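Local atomic coordinates of superoxide reductase (Giardia intestinalis, PDB entry 4D7P), a protein that serves as a superoxide reductase, converting superoxide to hydrogen peroxide at a mononuclear non-haem iron centre. Residues H19-K24 / A95-N100; N28-R33 / F82-L87; T37-A42 / G76-S81; I48-L53 / C68-P73. All blocks are in the same frame, centred on the assembly; numbering follows the deposited sequence.

Contact 1: residues H19-K24 / A95-N100. With FE (Fe (III) ion), chain B.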
loop_
_atom_site.group_PDB
_atom_site.type_symbol
_atom_site.label_atom_id
_atom_site.label_comp_id
_atom_site.label_asym_id
_atom_site.label_seq_id
_atom_site.Cartn_x
_atom_site.Cartn_y
_atom_site.Cartn_z
ATOM N N HIS A 19 16.621 -0.089 -13.554
ATOM C CA HIS A 19 15.353 -0.300 -12.870
ATOM C C HIS A 19 15.361 -1.656 -12.128
ATOM O O HIS A 19 14.556 -1.884 -11.230
ATOM C CB HIS A 19 14.177 -0.264 -13.863
ATOM C CG HIS A 19 13.838 1.097 -14.412
ATOM N ND1 HIS A 19 14.440 1.617 -15.538
ATOM C CD2 HIS A 19 12.895 2.001 -14.046
ATOM C CE1 HIS A 19 13.916 2.801 -15.813
ATOM N NE2 HIS A 19 12.966 3.054 -14.930
ATOM N N VAL A 20 16.261 -2.560 -12.504
ATOM C CA VAL A 20 16.152 -3.935 -12.017
ATOM C C VAL A 20 16.440 -4.066 -10.526
ATOM O O VAL A 20 17.519 -3.707 -10.074
ATOM C CB VAL A 20 17.079 -4.859 -12.786
ATOM C CG1 VAL A 20 16.958 -6.288 -12.243
ATOM C CG2 VAL A 20 16.739 -4.798 -14.267
ATOM N N PRO A 21 15.471 -4.587 -9.755
ATOM C CA PRO A 21 15.658 -4.681 -8.301
ATOM C C PRO A 21 16.715 -5.713 -7.883
ATOM O O PRO A 21 16.426 -6.913 -7.850
ATOM C CB PRO A 21 14.263 -5.083 -7.792
ATOM C CG PRO A 21 13.616 -5.764 -8.953
ATOM C CD PRO A 21 14.141 -5.067 -10.180
ATOM N N GLU A 22 17.925 -5.245 -7.571
ATOM C CA GLU A 22 18.957 -6.109 -6.992
ATOM C C GLU A 22 18.452 -6.747 -5.705
ATOM O O GLU A 22 17.884 -6.068 -4.859
ATOM C CB GLU A 22 20.242 -5.322 -6.702
ATOM C CG GLU A 22 21.435 -6.200 -6.284
ATOM C CD GLU A 22 22.592 -5.407 -5.658
ATOM O OE1 GLU A 22 22.357 -4.669 -4.672
ATOM O OE2 GLU A 22 23.744 -5.539 -6.136
ATOM N N MET A 23 18.658 -8.051 -5.564
ATOM C CA MET A 23 18.327 -8.760 -4.329
ATOM C C MET A 23 19.577 -9.301 -3.641
ATOM O O MET A 23 20.393 -9.971 -4.275
ATOM C CB MET A 23 17.372 -9.920 -4.615
ATOM C CG MET A 23 15.889 -9.569 -4.585
ATOM S SD MET A 23 14.884 -11.023 -4.955
ATOM C CE MET A 23 15.268 -11.171 -6.686
ATOM N N LYS A 24 19.732 -9.010 -2.354
ATOM C CA LYS A 24 20.770 -9.655 -1.545
ATOM C C LYS A 24 20.116 -10.457 -0.416
ATOM O O LYS A 24 19.306 -9.920 0.336
ATOM C CB LYS A 24 21.758 -8.626 -0.983
ATOM C CG LYS A 24 22.483 -7.811 -2.069
ATOM C CD LYS A 24 23.994 -7.855 -1.894
ATOM C CE LYS A 24 24.722 -7.366 -3.134
ATOM N NZ LYS A 24 25.591 -8.423 -3.723
ATOM N N ALA A 95 11.413 -10.323 -7.277
ATOM C CA ALA A 95 11.266 -8.914 -6.918
ATOM C C ALA A 95 10.733 -8.161 -8.124
ATOM O O ALA A 95 11.128 -8.443 -9.256
ATOM C CB ALA A 95 12.612 -8.319 -6.446
ATOM N N VAL A 96 9.828 -7.217 -7.896
ATOM C CA VAL A 96 9.261 -6.446 -9.001
ATOM C C VAL A 96 9.190 -4.956 -8.675
ATOM O O VAL A 96 8.513 -4.550 -7.726
ATOM C CB VAL A 96 7.846 -6.939 -9.381
ATOM C CG1 VAL A 96 7.257 -6.036 -10.428
ATOM C CG2 VAL A 96 7.902 -8.375 -9.914
ATOM N N ALA A 97 9.907 -4.149 -9.453
ATOM C CA ALA A 97 9.929 -2.704 -9.251
ATOM C C ALA A 97 9.077 -2.020 -10.305
ATOM O O ALA A 97 9.137 -2.383 -11.475
ATOM C CB ALA A 97 11.361 -2.177 -9.295
ATOM N N TYR A 98 8.284 -1.037 -9.884
ATOM C CA TYR A 98 7.420 -0.284 -10.794
ATOM C C TYR A 98 7.875 1.165 -10.902
ATOM O O TYR A 98 7.880 1.894 -9.910
ATOM C CB TYR A 98 5.949 -0.323 -10.330
ATOM C CG TYR A 98 5.126 0.829 -10.886
ATOM C CD1 TYR A 98 4.797 0.881 -12.240
ATOM C CD2 TYR A 98 4.694 1.875 -10.066
ATOM C CE1 TYR A 98 4.067 1.942 -12.770
ATOM C CE2 TYR A 98 3.954 2.939 -10.588
ATOM C CZ TYR A 98 3.650 2.964 -11.947
ATOM O OH TYR A 98 2.924 4.009 -12.494
ATOM N N CYS A 99 8.246 1.578 -12.107
ATOM C CA CYS A 99 8.590 2.966 -12.374
ATOM C C CYS A 99 7.469 3.600 -13.178
ATOM O O CYS A 99 6.971 2.999 -14.133
ATOM C CB CYS A 99 9.908 3.065 -13.130
ATOM S SG CYS A 99 10.203 4.686 -13.876
ATOM N N ASN A 100 7.064 4.810 -12.803
ATOM C CA ASN A 100 5.911 5.419 -13.463
ATOM C C ASN A 100 6.187 5.636 -14.943
ATOM O O ASN A 100 5.311 5.437 -15.776
ATOM C CB ASN A 100 5.523 6.742 -12.798
ATOM C CG ASN A 100 6.570 7.826 -13.001
ATOM O OD1 ASN A 100 7.762 7.603 -12.776
ATOM N ND2 ASN A 100 6.132 9.000 -13.433
HETATM FE FE FE B . 12.423 4.997 -14.654
#

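Contact 2: residues N28-R33 / F82-L87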
loop_
_atom_site.group_PDB
_atom_site.type_symbol
_atom_site.label_atom_id
_atom_site.label_comp_id
_atom_site.label_asym_id
_atom_site.label_seq_id
_atom_site.Cartn_x
_atom_site.Cartn_y
_atom_site.Cartn_z
ATOM N N ASN A 28 16.962 -15.408 5.821
ATOM C CA ASN A 28 15.656 -15.188 5.209
ATOM C C ASN A 28 15.414 -13.697 4.995
ATOM O O ASN A 28 14.332 -13.280 4.578
ATOM C CB ASN A 28 14.535 -15.809 6.054
ATOM C CG ASN A 28 14.364 -15.128 7.387
ATOM O OD1 ASN A 28 15.319 -14.583 7.943
ATOM N ND2 ASN A 28 13.136 -15.146 7.914
ATOM N N HIS A 29 16.452 -12.911 5.266
ATOM C CA HIS A 29 16.413 -11.471 5.074
ATOM C C HIS A 29 16.783 -11.088 3.649
ATOM O O HIS A 29 17.791 -11.564 3.117
ATOM C CB HIS A 29 17.371 -10.783 6.030
ATOM C CG HIS A 29 17.234 -9.304 6.023
ATOM N ND1 HIS A 29 16.327 -8.640 6.818
ATOM C CD2 HIS A 29 17.852 -8.358 5.279
ATOM C CE1 HIS A 29 16.409 -7.344 6.581
ATOM N NE2 HIS A 29 17.329 -7.145 5.654
ATOM N N VAL A 30 15.999 -10.201 3.050
ATOM C CA VAL A 30 16.208 -9.807 1.661
ATOM C C VAL A 30 16.351 -8.290 1.564
ATOM O O VAL A 30 15.431 -7.569 1.916
ATOM C CB VAL A 30 15.040 -10.257 0.759
ATOM C CG1 VAL A 30 15.283 -9.819 -0.674
ATOM C CG2 VAL A 30 14.841 -11.766 0.845
ATOM N N ASP A 31 17.511 -7.807 1.119
ATOM C CA ASP A 31 17.713 -6.368 0.896
ATOM C C ASP A 31 17.617 -6.052 -0.579
ATOM O O ASP A 31 18.245 -6.724 -1.388
ATOM C CB ASP A 31 19.076 -5.899 1.424
ATOM C CG ASP A 31 19.150 -5.912 2.932
ATOM O OD1 ASP A 31 18.491 -5.065 3.572
ATOM O OD2 ASP A 31 19.869 -6.768 3.478
ATOM N N ILE A 32 16.853 -5.019 -0.921
ATOM C CA ILE A 32 16.626 -4.656 -2.313
ATOM C C ILE A 32 16.992 -3.203 -2.612
ATOM O O ILE A 32 16.702 -2.310 -1.816
ATOM C CB ILE A 32 15.149 -4.869 -2.708
ATOM C CG1 ILE A 32 14.740 -6.327 -2.488
ATOM C CG2 ILE A 32 14.918 -4.405 -4.140
ATOM C CD1 ILE A 32 13.297 -6.595 -2.764
ATOM N N ARG A 33 17.632 -2.977 -3.757
ATOM C CA ARG A 33 17.825 -1.626 -4.291
ATOM C C ARG A 33 17.734 -1.630 -5.815
ATOM O O ARG A 33 18.144 -2.598 -6.468
ATOM C CB ARG A 33 19.171 -1.040 -3.851
ATOM C CG ARG A 33 20.356 -1.915 -4.143
ATOM C CD ARG A 33 21.650 -1.140 -3.934
ATOM N NE ARG A 33 21.924 -0.219 -5.039
ATOM C CZ ARG A 33 22.503 0.973 -4.902
ATOM N NH1 ARG A 33 22.859 1.407 -3.699
ATOM N NH2 ARG A 33 22.714 1.738 -5.966
ATOM N N PHE A 82 12.792 -7.162 3.210
ATOM C CA PHE A 82 11.786 -8.102 3.660
ATOM C C PHE A 82 12.455 -9.145 4.503
ATOM O O PHE A 82 13.677 -9.295 4.476
ATOM C CB PHE A 82 11.098 -8.762 2.481
ATOM C CG PHE A 82 10.413 -7.797 1.572
ATOM C CD1 PHE A 82 11.134 -7.049 0.661
ATOM C CD2 PHE A 82 9.036 -7.629 1.631
ATOM C CE1 PHE A 82 10.501 -6.156 -0.185
ATOM C CE2 PHE A 82 8.402 -6.745 0.788
ATOM C CZ PHE A 82 9.141 -6.002 -0.120
ATOM N N ARG A 83 11.660 -9.880 5.256
ATOM C CA ARG A 83 12.207 -11.024 5.948
ATOM C C ARG A 83 11.213 -12.146 5.758
ATOM O O ARG A 83 10.115 -12.114 6.298
ATOM C CB ARG A 83 12.455 -10.714 7.416
ATOM C CG ARG A 83 13.311 -11.747 8.116
ATOM C CD ARG A 83 13.857 -11.210 9.418
ATOM N NE ARG A 83 15.310 -11.240 9.425
ATOM C CZ ARG A 83 16.085 -10.197 9.687
ATOM N NH1 ARG A 83 15.553 -9.023 9.976
ATOM N NH2 ARG A 83 17.403 -10.336 9.661
ATOM N N VAL A 84 11.599 -13.125 4.957
ATOM C CA VAL A 84 10.658 -14.116 4.491
ATOM C C VAL A 84 10.346 -15.174 5.538
ATOM O O VAL A 84 11.222 -15.901 5.988
ATOM C CB VAL A 84 11.176 -14.802 3.217
ATOM C CG1 VAL A 84 10.199 -15.879 2.765
ATOM C CG2 VAL A 84 11.380 -13.766 2.122
ATOM N N CYS A 85 9.079 -15.263 5.918
ATOM C CA CYS A 85 8.637 -16.330 6.808
ATOM C C CYS A 85 8.782 -17.679 6.145
ATOM O O CYS A 85 8.461 -17.812 4.968
ATOM C CB CYS A 85 7.181 -16.127 7.212
ATOM S SG CYS A 85 6.912 -14.697 8.236
ATOM N N ASP A 86 9.261 -18.672 6.893
ATOM C CA ASP A 86 9.297 -20.037 6.385
ATOM C C ASP A 86 9.911 -20.103 4.979
ATOM O O ASP A 86 9.250 -20.562 4.046
ATOM C CB ASP A 86 7.881 -20.619 6.352
ATOM C CG ASP A 86 7.193 -20.581 7.709
ATOM O OD1 ASP A 86 7.850 -20.898 8.725
ATOM O OD2 ASP A 86 5.994 -20.234 7.763
ATOM N N LEU A 87 11.147 -19.620 4.821
ATOM C CA LEU A 87 11.767 -19.496 3.493
ATOM C C LEU A 87 11.857 -20.829 2.754
ATOM O O LEU A 87 11.789 -20.876 1.518
ATOM C CB LEU A 87 13.166 -18.883 3.602
ATOM C CG LEU A 87 13.936 -18.655 2.287
ATOM C CD1 LEU A 87 13.268 -17.598 1.430
ATOM C CD2 LEU A 87 15.403 -18.281 2.532
#

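Contact 3: residues T37-A42 / G76-S81. With FE (Fe (III) ion), chain B.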
loop_
_atom_site.group_PDB
_atom_site.type_symbol
_atom_site.label_atom_id
_atom_site.label_comp_id
_atom_site.label_asym_id
_atom_site.label_seq_id
_atom_site.Cartn_x
_atom_site.Cartn_y
_atom_site.Cartn_z
ATOM N N THR A 37 24.030 -0.971 -9.141
ATOM C CA THR A 37 25.169 -0.058 -9.163
ATOM C C THR A 37 24.715 1.403 -9.204
ATOM O O THR A 37 25.252 2.249 -8.486
ATOM C CB THR A 37 26.089 -0.354 -10.370
ATOM O OG1 THR A 37 26.425 -1.748 -10.380
ATOM C CG2 THR A 37 27.374 0.487 -10.311
ATOM N N VAL A 38 23.720 1.694 -10.037
ATOM C CA VAL A 38 23.158 3.040 -10.108
ATOM C C VAL A 38 21.763 3.108 -9.480
ATOM O O VAL A 38 20.881 2.312 -9.814
ATOM C CB VAL A 38 23.061 3.535 -11.555
ATOM C CG1 VAL A 38 22.813 5.030 -11.572
ATOM C CG2 VAL A 38 24.326 3.181 -12.320
ATOM N N MET A 39 21.559 4.053 -8.572
ATOM C CA MET A 39 20.248 4.215 -7.966
ATOM C C MET A 39 19.317 4.938 -8.923
ATOM O O MET A 39 19.640 6.022 -9.405
ATOM C CB MET A 39 20.349 4.981 -6.657
ATOM C CG MET A 39 19.039 5.023 -5.894
ATOM S SD MET A 39 18.624 3.464 -5.056
ATOM C CE MET A 39 19.983 3.321 -3.895
ATOM N N HIS A 40 18.163 4.339 -9.196
ATOM C CA HIS A 40 17.152 4.955 -10.062
ATOM C C HIS A 40 16.722 6.308 -9.515
ATOM O O HIS A 40 16.735 6.504 -8.308
ATOM C CB HIS A 40 15.945 4.026 -10.186
ATOM C CG HIS A 40 14.851 4.550 -11.064
ATOM N ND1 HIS A 40 13.923 5.475 -10.632
ATOM C CD2 HIS A 40 14.515 4.248 -12.343
ATOM C CE1 HIS A 40 13.067 5.721 -11.608
ATOM N NE2 HIS A 40 13.403 4.987 -12.655
ATOM N N PRO A 41 16.369 7.254 -10.401
ATOM C CA PRO A 41 15.865 8.546 -9.928
ATOM C C PRO A 41 14.677 8.462 -8.968
ATOM O O PRO A 41 13.900 7.494 -8.936
ATOM C CB PRO A 41 15.462 9.255 -11.228
ATOM C CG PRO A 41 16.442 8.732 -12.220
ATOM C CD PRO A 41 16.644 7.276 -11.849
ATOM N N ALA A 42 14.565 9.515 -8.170
ATOM C CA ALA A 42 13.526 9.649 -7.166
ATOM C C ALA A 42 13.039 11.090 -7.167
ATOM O O ALA A 42 13.547 11.946 -6.427
ATOM C CB ALA A 42 14.050 9.251 -5.794
ATOM N N GLY A 76 11.641 9.242 -1.096
ATOM C CA GLY A 76 12.526 8.149 -0.757
ATOM C C GLY A 76 13.095 7.539 -2.016
ATOM O O GLY A 76 12.476 7.585 -3.088
ATOM N N GLU A 77 14.279 6.957 -1.885
ATOM C CA GLU A 77 14.922 6.245 -2.987
ATOM C C GLU A 77 14.429 4.811 -3.022
ATOM O O GLU A 77 13.947 4.324 -2.007
ATOM C CB GLU A 77 16.436 6.295 -2.817
ATOM C CG GLU A 77 16.939 7.717 -2.691
ATOM C CD GLU A 77 18.434 7.797 -2.812
ATOM O OE1 GLU A 77 18.929 7.771 -3.953
ATOM O OE2 GLU A 77 19.111 7.883 -1.771
ATOM N N PRO A 78 14.521 4.144 -4.187
ATOM C CA PRO A 78 13.950 2.791 -4.326
ATOM C C PRO A 78 14.810 1.701 -3.704
ATOM O O PRO A 78 15.555 0.997 -4.395
ATOM C CB PRO A 78 13.856 2.598 -5.845
ATOM C CG PRO A 78 14.943 3.499 -6.394
ATOM C CD PRO A 78 14.897 4.716 -5.495
ATOM N N VAL A 79 14.688 1.578 -2.386
ATOM C CA VAL A 79 15.212 0.454 -1.639
ATOM C C VAL A 79 14.075 -0.220 -0.883
ATOM O O VAL A 79 12.996 0.367 -0.695
ATOM C CB VAL A 79 16.289 0.898 -0.635
ATOM C CG1 VAL A 79 17.407 1.634 -1.362
ATOM C CG2 VAL A 79 15.687 1.811 0.403
ATOM N N ALA A 80 14.320 -1.445 -0.440
ATOM C CA ALA A 80 13.376 -2.132 0.422
ATOM C C ALA A 80 14.049 -3.283 1.148
ATOM O O ALA A 80 15.121 -3.741 0.748
ATOM C CB ALA A 80 12.162 -2.654 -0.398
ATOM N N SER A 81 13.431 -3.752 2.228
ATOM C CA SER A 81 13.826 -5.053 2.744
ATOM C C SER A 81 12.639 -5.847 3.270
ATOM O O SER A 81 11.617 -5.294 3.677
ATOM C CB SER A 81 14.914 -4.916 3.821
ATOM O OG SER A 81 14.569 -3.989 4.828
HETATM FE FE FE B . 12.423 4.997 -14.654
#

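Contact 4: residues I48-L53 / C68-P73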
loop_
_atom_site.group_PDB
_atom_site.type_symbol
_atom_site.label_atom_id
_atom_site.label_comp_id
_atom_site.label_asym_id
_atom_site.label_seq_id
_atom_site.Cartn_x
_atom_site.Cartn_y
_atom_site.Cartn_z
ATOM N N ILE A 48 10.374 5.187 -8.844
ATOM C CA ILE A 48 9.921 3.829 -8.631
ATOM C C ILE A 48 9.025 3.893 -7.406
ATOM O O ILE A 48 9.459 4.253 -6.302
ATOM C CB ILE A 48 11.077 2.834 -8.449
ATOM C CG1 ILE A 48 11.677 2.515 -9.821
ATOM C CG2 ILE A 48 10.588 1.546 -7.784
ATOM C CD1 ILE A 48 13.012 1.783 -9.735
ATOM N N GLY A 49 7.752 3.602 -7.634
ATOM C CA GLY A 49 6.730 3.801 -6.632
ATOM C C GLY A 49 6.580 2.615 -5.714
ATOM O O GLY A 49 6.264 2.780 -4.526
ATOM N N THR A 50 6.788 1.412 -6.246
ATOM C CA THR A 50 6.670 0.220 -5.409
ATOM C C THR A 50 7.762 -0.779 -5.695
ATOM O O THR A 50 8.246 -0.886 -6.816
ATOM C CB THR A 50 5.305 -0.526 -5.586
ATOM O OG1 THR A 50 5.154 -0.944 -6.954
ATOM C CG2 THR A 50 4.115 0.347 -5.158
ATOM N N ILE A 51 8.129 -1.519 -4.661
ATOM C CA ILE A 51 9.020 -2.650 -4.792
ATOM C C ILE A 51 8.277 -3.781 -4.116
ATOM O O ILE A 51 8.007 -3.717 -2.910
ATOM C CB ILE A 51 10.382 -2.401 -4.134
ATOM C CG1 ILE A 51 11.158 -1.303 -4.872
ATOM C CG2 ILE A 51 11.184 -3.681 -4.077
ATOM C CD1 ILE A 51 12.377 -0.820 -4.101
ATOM N N ARG A 52 7.874 -4.780 -4.893
ATOM C CA ARG A 52 7.164 -5.925 -4.336
ATOM C C ARG A 52 8.053 -7.135 -4.343
ATOM O O ARG A 52 8.853 -7.299 -5.262
ATOM C CB ARG A 52 5.892 -6.219 -5.132
ATOM C CG ARG A 52 4.849 -5.151 -5.000
ATOM C CD ARG A 52 4.003 -5.050 -6.238
ATOM N NE ARG A 52 2.828 -5.905 -6.175
ATOM C CZ ARG A 52 2.168 -6.315 -7.254
ATOM N NH1 ARG A 52 2.601 -5.947 -8.454
ATOM N NH2 ARG A 52 1.097 -7.100 -7.148
ATOM N N LEU A 53 7.896 -7.982 -3.326
ATOM C CA LEU A 53 8.606 -9.249 -3.250
ATOM C C LEU A 53 7.611 -10.402 -3.258
ATOM O O LEU A 53 6.668 -10.428 -2.466
ATOM C CB LEU A 53 9.491 -9.325 -1.992
ATOM C CG LEU A 53 10.383 -10.572 -1.914
ATOM C CD1 LEU A 53 11.362 -10.591 -3.084
ATOM C CD2 LEU A 53 11.142 -10.672 -0.581
ATOM N N CYS A 68 4.857 -5.370 -0.004
ATOM C CA CYS A 68 5.001 -4.300 -0.980
ATOM C C CYS A 68 5.487 -3.040 -0.310
ATOM O O CYS A 68 4.784 -2.480 0.544
ATOM C CB CYS A 68 3.673 -4.024 -1.696
ATOM S SG CYS A 68 3.694 -2.594 -2.855
ATOM N N GLN A 69 6.686 -2.604 -0.691
ATOM C CA GLN A 69 7.227 -1.322 -0.265
ATOM C C GLN A 69 6.730 -0.226 -1.191
ATOM O O GLN A 69 7.121 -0.154 -2.362
ATOM C CB GLN A 69 8.758 -1.323 -0.262
ATOM C CG GLN A 69 9.389 0.037 0.086
ATOM C CD GLN A 69 9.135 0.441 1.534
ATOM O OE1 GLN A 69 9.720 -0.122 2.449
ATOM N NE2 GLN A 69 8.261 1.427 1.743
ATOM N N GLN A 70 5.877 0.637 -0.655
ATOM C CA GLN A 70 5.417 1.803 -1.387
ATOM C C GLN A 70 6.233 3.036 -0.972
ATOM O O GLN A 70 6.560 3.231 0.210
ATOM C CB GLN A 70 3.913 2.000 -1.157
ATOM C CG GLN A 70 3.296 3.133 -1.980
ATOM C CD GLN A 70 3.343 4.448 -1.231
ATOM O OE1 GLN A 70 3.234 4.465 -0.012
ATOM N NE2 GLN A 70 3.533 5.550 -1.949
ATOM N N ILE A 71 6.610 3.842 -1.958
ATOM C CA ILE A 71 7.463 5.003 -1.719
ATOM C C ILE A 71 6.860 6.239 -2.367
ATOM O O ILE A 71 6.528 6.230 -3.543
ATOM C CB ILE A 71 8.876 4.786 -2.280
ATOM C CG1 ILE A 71 9.451 3.469 -1.751
ATOM C CG2 ILE A 71 9.787 5.967 -1.936
ATOM C CD1 ILE A 71 10.638 2.968 -2.541
ATOM N N TRP A 72 6.707 7.304 -1.602
ATOM C CA TRP A 72 6.132 8.514 -2.167
ATOM C C TRP A 72 7.139 9.185 -3.090
ATOM O O TRP A 72 8.313 9.313 -2.751
ATOM C CB TRP A 72 5.657 9.452 -1.054
ATOM C CG TRP A 72 4.455 8.870 -0.345
ATOM C CD1 TRP A 72 4.411 8.365 0.917
ATOM C CD2 TRP A 72 3.137 8.696 -0.898
ATOM N NE1 TRP A 72 3.139 7.896 1.198
ATOM C CE2 TRP A 72 2.346 8.084 0.097
ATOM C CE3 TRP A 72 2.554 9.004 -2.138
ATOM C CZ2 TRP A 72 0.993 7.767 -0.115
ATOM C CZ3 TRP A 72 1.222 8.696 -2.343
ATOM C CH2 TRP A 72 0.456 8.079 -1.339
ATOM N N PRO A 73 6.680 9.589 -4.279
ATOM C CA PRO A 73 7.567 10.156 -5.305
ATOM C C PRO A 73 8.499 11.244 -4.765
ATOM O O PRO A 73 8.051 12.228 -4.179
ATOM C CB PRO A 73 6.585 10.720 -6.332
ATOM C CG PRO A 73 5.381 9.828 -6.204
ATOM C CD PRO A 73 5.278 9.521 -4.734
HETATM O O HOH W 1 8.575 6.644 -5.313
#

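Contact 1: residues H19-K24 / A95-N100
His19 and Cys99 meet beside the iron that both of them bind. The histidine side chain starts with CB directed toward strand 95-99. CG stands anti to the carbonyl carbon (chi1 -72°), and this brings the ring up beside the cysteine. CG and ND1 lie on the side of the ring away from the metal. His19 CD2 abuts Cys99 CB at 3.3 Å, with that carbon at the ring edge. CE1 flanks the iron on the other side of the tip. The tip itself, His19 NE2, binds the metal at 2.0 Å. Cys99 SG binds the same ion at 2.4 Å and lies in the plane of the His19 ring. His40, His46 and His102 supply the other three bonds to this ion, which gives the four-histidine, one-cysteine centre of superoxide reductases; Glu17 also belongs to the metal site. Trp105 stacks on the His19 ring.

Beyond the metal the two segments lie in different sheets of an immunoglobulin-like beta sandwich. No hydrogen bond joins them, and the strand axes pass 7.4 Å apart. Small apolar groups fill the layer. Pro21 CG rests on Ala95 CB at 3.7 Å, while Pro21 CD faces Ala97 CB at 4.1 Å. Met23 bends at its last torsion. Met23 SD packs on Ala95 CB at 3.8 Å, and Met23 CE touches the same methyl.

Contact 2: residues N28-R33 / F82-L87
His29 CG is anti to the backbone N (chi1 -172°), and Arg83 CG takes the same setting. The two residues form a non-hydrogen-bonded pair, so both side chains stand on the same face of the sheet, and these torsions lean them together. Arg83 then bends at chi3 and brings its guanidinium to the ring. His29 ND1 sits 3.3 Å from Arg83 CZ, over the centre of the guanidinium face. The two planes are 48° apart, so this is not a parallel stack. No hydrogen bond forms between them. Phe82 O lies over one face of the His29 ring, and His29 NE2 donates a weak bond to Asp31 OD1.

Asn28 has CG between its backbone N and carbonyl carbon (chi1 67°). This sends Asn28 ND2 to Val84 O at 2.8 Å, from above the carbonyl plane. Val84 N returns a bond to Asn28 O, also 2.8 Å. Asn28 OD1 lies at the edge of the Arg83 guanidinium. Val30 and Phe82 are an antiparallel hydrogen-bonded pair. Val30 N reaches Phe82 O at 2.9 Å, and Phe82 N reaches Val30 O at 3.0 Å.

The other face of this sheet is apolar. Ile32 CD1 touches Phe82 CE1 at 3.8 Å, and Val30 CG2 approaches Val84 CG2 at 4.2 Å. Leu53 of the facing sheet covers this side. Asn28 ND2 also bonds Glu77 OE2 of the third subunit. One amide nitrogen thus ties the end of the strand pair to a neighbouring subunit, while the nearby guanidinium would probably polarise the His29 ring.

Contact 3: residues T37-A42 / G76-S81
Met39 lies along Pro78, the two side chains running past each other in opposite directions. Met39 SD is 3.9 Å from Pro78 CG. CG is anti to the backbone N (chi1 -173°), and the chain then folds at chi2 and chi3. Met39 CG comes 3.4 Å from Glu77 OE1, the two side chains crossing at about a right angle. The terminal Met39 CE ends 4.0 Å from Val79 CG1.

Pro78 is also reached by the next residue. His40 CB packs on Pro78 CG at 4.0 Å, but the imidazole leads away from the strand. His40 NE2 binds the iron at 2.2 Å, alongside His19, His46, His102 and Cys99. This puts the loop between strands 29-34 and 48-57 at the superoxide reductase centre. His40 ND1 donates to Pro41 O at 2.6 Å, in the carbonyl plane and on a lone pair. Together with the iron bond at NE2 this would restrict the ring's rotation. Pro41 CD lies over one ring face, toward the rim.

Pro78 is the centre of an inverse gamma turn, closed by Val79 N to Glu77 O at 2.9 Å. The turn leads into strand 79-83. At the other end of the contact, the methyl of Ala42 faces the backbone carbonyl of Gly76. Glu77 OE2 has its partner in Asn28 of the third subunit.

Contact 4: residues I48-L53 / C68-P73
Cys68 SG sits between Thr50 and Arg52 on one face of the hairpin. It is 3.8 Å from Thr50 CG2 and 3.5 Å from Arg52 CG, so the cysteine touches the aliphatic part of the arginine. Thr50 OG1 lies between the backbone N and the carbonyl carbon (chi1 60°), which leaves CG2 turned to the sulfur. On the cysteine's side, SG anti to the backbone N (chi1 175°) places the sulfur between these two carbons.

The backbones set this register. Ile51 and Gln69 form an antiparallel hydrogen-bonded pair, with Ile51 N to Gln69 O at 2.9 Å and Gln69 N to Ile51 O at 2.8 Å. Thr50 with Gln70 and Arg52 with Cys68 are non-hydrogen-bonded pairs. Ile71 N adds a bond to Gly49 O at 2.8 Å. Beyond it the strands part, and a water donates to both Ile48 O and Ile71 O, each at 2.7 Å. On the opposite face from Cys68, Ile51 CD1 loosely approaches Ile71 CD1.

Further out, Arg52 NE makes a salt bridge with Glu65, though Arg52 of the second subunit brings a like charge close. Gln70 NE2 lies over the centre of the Trp72 ring. Trp72 of the fourth subunit packs on Thr50 and Gln70. Residues 68-71 pair with a strand of the third subunit. The arrangement is a beta hairpin whose outer strand carries its sheet across a subunit interface, part of one layer of an immunoglobulin-like sandwich.

Overall arrangement
From the N terminus, segments 19-24, 28-33, 37-42 and 48-53 come first, and their partners follow in reverse order. Contact 4 closes the innermost loop when the chain returns at 68-73. Contact 3 closes round it at 76-81, contact 2 at 82-87 and contact 1 at 95-100. All four are therefore nested and none cross. Contact 2 pairs two strands of the three-stranded sheet, and contact 4 pairs two of the four-stranded sheet. Contact 1 joins the two sheets. Contact 3 ties the metal-binding loop to the start of strand 79-83. Contacts 1 and 3 converge on the iron, while contacts 2, 3 and 4 all reach the third subunit.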